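Local atomic coordinates of sulfur oxidation protein soxB (Thermus thermophilus, PDB entry 2WDD), a protein that hydrolyses the sulfur-sulfur bond of cysteine S-thiosulfonate as the thiosulfohydrolase of the bacterial Sox pathway, with two manganese ions bound in what is probably its active site. Residues D28-Q40 against K124-S137. Residues are numbered along the deposited sequence; the frame is centred on the assembly and turned at random.
With MN (manganese (II) ion), chain G; MN (manganese (II) ion), chain H.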
loop_
_atom_site.group_PDB
_atom_site.type_symbol
_atom_site.label_atom_id
_atom_site.label_comp_id
_atom_site.label_asym_id
_atom_site.label_seq_id
_atom_site.Cartn_x
_atom_site.Cartn_y
_atom_site.Cartn_z
ATOM N N ASP A 28 -2.235 -10.460 27.852
ATOM C CA ASP A 28 -1.047 -9.933 28.505
ATOM C C ASP A 28 -0.402 -8.767 27.772
ATOM O O ASP A 28 0.307 -7.965 28.381
ATOM C CB ASP A 28 -0.013 -11.049 28.624
ATOM C CG ASP A 28 -0.592 -12.315 29.229
ATOM O OD1 ASP A 28 -0.957 -12.274 30.421
ATOM O OD2 ASP A 28 -0.687 -13.345 28.523
ATOM N N ALA A 29 -0.597 -8.709 26.460
ATOM C CA ALA A 29 0.033 -7.665 25.663
ATOM C C ALA A 29 -0.902 -7.211 24.565
ATOM O O ALA A 29 -1.706 -7.990 24.052
ATOM C CB ALA A 29 1.331 -8.183 25.052
ATOM N N THR A 30 -0.776 -5.950 24.189
ATOM C CA THR A 30 -1.588 -5.422 23.112
ATOM C C THR A 30 -0.685 -4.778 22.092
ATOM O O THR A 30 0.156 -3.952 22.439
ATOM C CB THR A 30 -2.611 -4.410 23.607
ATOM O OG1 THR A 30 -3.525 -5.064 24.499
ATOM C CG2 THR A 30 -3.388 -3.816 22.419
ATOM N N LEU A 31 -0.895 -5.132 20.828
ATOM C CA LEU A 31 -0.153 -4.522 19.730
ATOM C C LEU A 31 -1.121 -3.595 18.992
ATOM O O LEU A 31 -2.252 -3.982 18.665
ATOM C CB LEU A 31 0.401 -5.588 18.779
ATOM C CG LEU A 31 1.162 -6.764 19.409
ATOM C CD1 LEU A 31 1.653 -7.714 18.342
ATOM C CD2 LEU A 31 2.328 -6.246 20.253
ATOM N N LEU A 32 -0.703 -2.348 18.799
ATOM C CA LEU A 32 -1.486 -1.351 18.071
ATOM C C LEU A 32 -0.700 -1.183 16.780
ATOM O O LEU A 32 0.410 -0.643 16.777
ATOM C CB LEU A 32 -1.587 -0.043 18.850
ATOM C CG LEU A 32 -2.240 -0.259 20.231
ATOM C CD1 LEU A 32 -2.229 1.023 21.075
ATOM C CD2 LEU A 32 -3.668 -0.814 20.084
ATOM N N TYR A 33 -1.240 -1.756 15.711
ATOM C CA TYR A 33 -0.535 -1.870 14.449
ATOM C C TYR A 33 -1.195 -1.145 13.285
ATOM O O TYR A 33 -2.396 -1.265 13.061
ATOM C CB TYR A 33 -0.452 -3.371 14.130
ATOM C CG TYR A 33 -0.027 -3.731 12.731
ATOM C CD1 TYR A 33 1.182 -3.279 12.215
ATOM C CD2 TYR A 33 -0.791 -4.617 11.956
ATOM C CE1 TYR A 33 1.588 -3.631 10.932
ATOM C CE2 TYR A 33 -0.388 -4.978 10.676
ATOM C CZ TYR A 33 0.808 -4.487 10.177
ATOM O OH TYR A 33 1.203 -4.825 8.901
ATOM N N PHE A 34 -0.392 -0.409 12.531
ATOM C CA PHE A 34 -0.869 0.211 11.298
ATOM C C PHE A 34 0.280 0.089 10.310
ATOM O O PHE A 34 1.427 -0.113 10.706
ATOM C CB PHE A 34 -1.287 1.668 11.495
ATOM C CG PHE A 34 -0.154 2.581 11.864
ATOM C CD1 PHE A 34 0.504 3.331 10.895
ATOM C CD2 PHE A 34 0.268 2.677 13.183
ATOM C CE1 PHE A 34 1.559 4.176 11.245
ATOM C CE2 PHE A 34 1.335 3.502 13.533
ATOM C CZ PHE A 34 1.966 4.270 12.561
ATOM N N SER A 35 -0.021 0.166 9.022
ATOM C CA SER A 35 1.024 0.024 8.023
ATOM C C SER A 35 0.604 0.767 6.772
ATOM O O SER A 35 -0.579 1.086 6.576
ATOM C CB SER A 35 1.235 -1.458 7.687
ATOM O OG SER A 35 2.381 -1.668 6.875
ATOM N N ASP A 36 1.580 1.041 5.927
ATOM C CA ASP A 36 1.293 1.636 4.634
ATOM C C ASP A 36 0.511 2.945 4.667
ATOM O O ASP A 36 -0.321 3.216 3.790
ATOM C CB ASP A 36 0.621 0.597 3.732
ATOM C CG ASP A 36 1.540 -0.589 3.445
ATOM O OD1 ASP A 36 2.356 -0.518 2.509
ATOM O OD2 ASP A 36 1.534 -1.546 4.241
ATOM N N LEU A 37 0.832 3.786 5.647
ATOM C CA LEU A 37 0.210 5.107 5.753
ATOM C C LEU A 37 0.494 5.950 4.506
ATOM O O LEU A 37 -0.316 6.795 4.136
ATOM C CB LEU A 37 0.753 5.825 6.987
ATOM C CG LEU A 37 0.213 7.216 7.319
ATOM C CD1 LEU A 37 -1.281 7.206 7.568
ATOM C CD2 LEU A 37 0.935 7.778 8.524
ATOM N N HIS A 38 1.667 5.758 3.915
ATOM C CA HIS A 38 2.050 6.498 2.720
ATOM C C HIS A 38 1.866 8.005 2.908
ATOM O O HIS A 38 1.287 8.709 2.071
ATOM C CB HIS A 38 1.331 5.963 1.492
ATOM C CG HIS A 38 1.890 4.663 0.991
ATOM N ND1 HIS A 38 3.049 4.582 0.242
ATOM C CD2 HIS A 38 1.458 3.387 1.153
ATOM C CE1 HIS A 38 3.274 3.322 -0.081
ATOM N NE2 HIS A 38 2.337 2.575 0.480
ATOM N N GLY A 39 2.381 8.478 4.041
ATOM C CA GLY A 39 2.413 9.881 4.416
ATOM C C GLY A 39 1.106 10.647 4.438
ATOM O O GLY A 39 1.108 11.884 4.426
ATOM N N GLN A 40 -0.015 9.930 4.478
ATOM C CA GLN A 40 -1.326 10.568 4.432
ATOM C C GLN A 40 -1.651 11.314 5.708
ATOM O O GLN A 40 -2.101 10.741 6.696
ATOM C CB GLN A 40 -2.399 9.564 4.027
ATOM C CG GLN A 40 -2.179 9.042 2.600
ATOM C CD GLN A 40 -2.223 10.173 1.591
ATOM O OE1 GLN A 40 -3.249 10.839 1.451
ATOM N NE2 GLN A 40 -1.086 10.448 0.939
ATOM N N LYS A 124 0.263 -4.036 28.776
ATOM C CA LYS A 124 1.453 -3.549 28.079
ATOM C C LYS A 124 1.133 -3.372 26.595
ATOM O O LYS A 124 0.749 -4.330 25.929
ATOM C CB LYS A 124 2.580 -4.569 28.226
ATOM C CG LYS A 124 3.722 -4.386 27.245
ATOM C CD LYS A 124 4.778 -3.456 27.806
ATOM C CE LYS A 124 6.103 -3.623 27.083
ATOM N NZ LYS A 124 6.915 -2.380 27.160
ATOM N N ALA A 125 1.315 -2.159 26.076
ATOM C CA ALA A 125 1.023 -1.890 24.671
ATOM C C ALA A 125 2.244 -1.472 23.855
ATOM O O ALA A 125 3.108 -0.732 24.332
ATOM C CB ALA A 125 -0.068 -0.854 24.549
ATOM N N LEU A 126 2.290 -1.940 22.611
ATOM C CA LEU A 126 3.363 -1.580 21.696
ATOM C C LEU A 126 2.722 -1.023 20.441
ATOM O O LEU A 126 1.702 -1.546 19.984
ATOM C CB LEU A 126 4.204 -2.806 21.325
ATOM C CG LEU A 126 5.089 -3.394 22.424
ATOM C CD1 LEU A 126 5.741 -4.691 21.928
ATOM C CD2 LEU A 126 6.154 -2.373 22.862
ATOM N N VAL A 127 3.299 0.063 19.926
ATOM C CA VAL A 127 2.825 0.704 18.707
ATOM C C VAL A 127 3.782 0.285 17.601
ATOM O O VAL A 127 4.981 0.596 17.645
ATOM C CB VAL A 127 2.761 2.231 18.871
ATOM C CG1 VAL A 127 2.312 2.878 17.560
ATOM C CG2 VAL A 127 1.798 2.612 20.004
ATOM N N LEU A 128 3.256 -0.443 16.621
ATOM C CA LEU A 128 4.090 -0.999 15.566
ATOM C C LEU A 128 3.646 -0.480 14.223
ATOM O O LEU A 128 2.460 -0.532 13.897
ATOM C CB LEU A 128 3.976 -2.517 15.577
ATOM C CG LEU A 128 4.362 -3.140 16.925
ATOM C CD1 LEU A 128 4.156 -4.637 16.869
ATOM C CD2 LEU A 128 5.813 -2.797 17.264
ATOM N N ASP A 129 4.613 0.024 13.459
ATOM C CA ASP A 129 4.375 0.601 12.137
ATOM C C ASP A 129 4.984 -0.313 11.067
ATOM O O ASP A 129 6.178 -0.621 11.100
ATOM C CB ASP A 129 5.033 1.971 12.106
ATOM C CG ASP A 129 4.868 2.673 10.779
ATOM O OD1 ASP A 129 4.339 2.063 9.824
ATOM O OD2 ASP A 129 5.235 3.859 10.722
ATOM N N GLY A 130 4.151 -0.796 10.148
ATOM C CA GLY A 130 4.597 -1.730 9.132
ATOM C C GLY A 130 5.354 -1.176 7.935
ATOM O O GLY A 130 5.695 -1.946 7.037
ATOM N N GLY A 131 5.658 0.120 7.920
ATOM C CA GLY A 131 6.439 0.683 6.823
ATOM C C GLY A 131 5.598 1.289 5.709
ATOM O O GLY A 131 4.370 1.237 5.743
ATOM N N ASP A 132 6.269 1.856 4.708
ATOM C CA ASP A 132 5.611 2.641 3.652
ATOM C C ASP A 132 4.900 3.774 4.360
ATOM O O ASP A 132 3.730 4.058 4.112
ATOM C CB ASP A 132 4.628 1.818 2.821
ATOM C CG ASP A 132 5.311 1.078 1.692
ATOM O OD1 ASP A 132 6.546 1.203 1.560
ATOM O OD2 ASP A 132 4.621 0.376 0.932
ATOM N N THR A 133 5.623 4.402 5.281
ATOM C CA THR A 133 5.071 5.461 6.095
ATOM C C THR A 133 5.532 6.845 5.651
ATOM O O THR A 133 4.744 7.784 5.608
ATOM C CB THR A 133 5.501 5.254 7.565
ATOM O OG1 THR A 133 5.212 3.909 7.959
ATOM C CG2 THR A 133 4.794 6.245 8.496
ATOM N N TRP A 134 6.831 6.969 5.413
ATOM C CA TRP A 134 7.461 8.268 5.202
ATOM C C TRP A 134 7.230 8.997 3.903
ATOM O O TRP A 134 7.564 10.186 3.795
ATOM C CB TRP A 134 8.978 8.141 5.364
ATOM C CG TRP A 134 9.452 7.702 6.720
ATOM C CD1 TRP A 134 8.721 7.614 7.880
ATOM C CD2 TRP A 134 10.801 7.396 7.069
ATOM N NE1 TRP A 134 9.536 7.229 8.922
ATOM C CE2 TRP A 134 10.819 7.093 8.451
ATOM C CE3 TRP A 134 11.988 7.290 6.339
ATOM C CZ2 TRP A 134 11.981 6.683 9.105
ATOM C CZ3 TRP A 134 13.146 6.905 6.994
ATOM C CH2 TRP A 134 13.132 6.612 8.368
ATOM N N THR A 135 6.752 8.266 2.902
ATOM C CA THR A 135 6.681 8.781 1.548
ATOM C C THR A 135 5.291 8.918 0.968
ATOM O O THR A 135 4.298 8.476 1.561
ATOM C CB THR A 135 7.519 7.847 0.641
ATOM O OG1 THR A 135 7.077 6.490 0.825
ATOM C CG2 THR A 135 8.999 7.926 1.020
ATOM N N ASN A 136 5.252 9.509 -0.227
ATOM C CA ASN A 136 4.043 9.566 -1.057
ATOM C C ASN A 136 2.892 10.452 -0.598
ATOM O O ASN A 136 1.729 10.055 -0.644
ATOM C CB ASN A 136 3.564 8.153 -1.377
ATOM C CG ASN A 136 4.716 7.221 -1.687
ATOM O OD1 ASN A 136 4.934 6.231 -0.992
ATOM N ND2 ASN A 136 5.483 7.555 -2.719
ATOM N N SER A 137 3.213 11.681 -0.209
ATOM C CA SER A 137 2.182 12.623 0.194
ATOM C C SER A 137 2.760 14.016 0.070
ATOM O O SER A 137 3.961 14.172 -0.084
ATOM C CB SER A 137 1.747 12.378 1.639
ATOM O OG SER A 137 2.748 12.823 2.551
HETATM MN MN MN G . 2.445 0.336 0.594
HETATM MN MN MN H . 5.199 -1.652 0.149
HETATM O O HOH W 1 -1.810 -5.364 27.635
HETATM O O HOH W 2 2.630 3.206 7.898
HETATM O O HOH W 3 3.172 -1.357 -0.374
#
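Asp-36, His-38 and Asp-132 meet in the two-manganese site of a metallophosphoesterase-type fold, at the C-terminal ends of the paired parallel strands 29-34 and 124-129. Asp-132 OD2 bridges both ions, 2.2 Å from each, and its OD1 is hydrogen-bonded to Trp-164 N. In this structure Asp-36 OD1 (2.1 Å) and His-38 NE2 bind the chain G manganese; water 3 is the second bridge between the ions. The Asp-36 and Asp-132 side chains run alongside each other, their carboxylate planes 84° apart. His-38 is fixed from several sides: Asp-132 CB sits over one ring face, NE2 holds the metal, and ND1 donates in the ring plane to Asn-136 OD1 (2.8 Å). Thr-135 OG1 donates to that same oxygen from the opposite face of the amide, helping to hold this second-shell acceptor in place. Next door, Ser-137 OG donates to Gly-39 O at 2.7 Å.

Upstream, backbone bonds run from Thr-30 N to Lys-124 O through to Gly-130 N to Phe-34 O. The Phe-34 ring packs on Asp-129, CE1 to CG 3.7 Å, the planes 31° apart. With chi1 at 180° the carboxylate lies beside its own carbonyl carbon, where OD1 accepts from Gly-131 N in an Asx turn and OD2 takes the Thr-133 hydroxyl on its syn side (2.8 Å). An alanine here removes both oxygens and would probably leave Gly-131 N and the Thr-133 hydroxyl without these acceptors, freeing the turn into Asp-132.

His-288 joins the chain G ion, and His-163, His-263 and His-286 the chain H ion. Helix 104-120 covers the Thr-30, Leu-32 and Val-127 face, strand 202-207 touches Ala-29 and Leu-126 on the other, and strands 311-320 and 159-160 flank the pair.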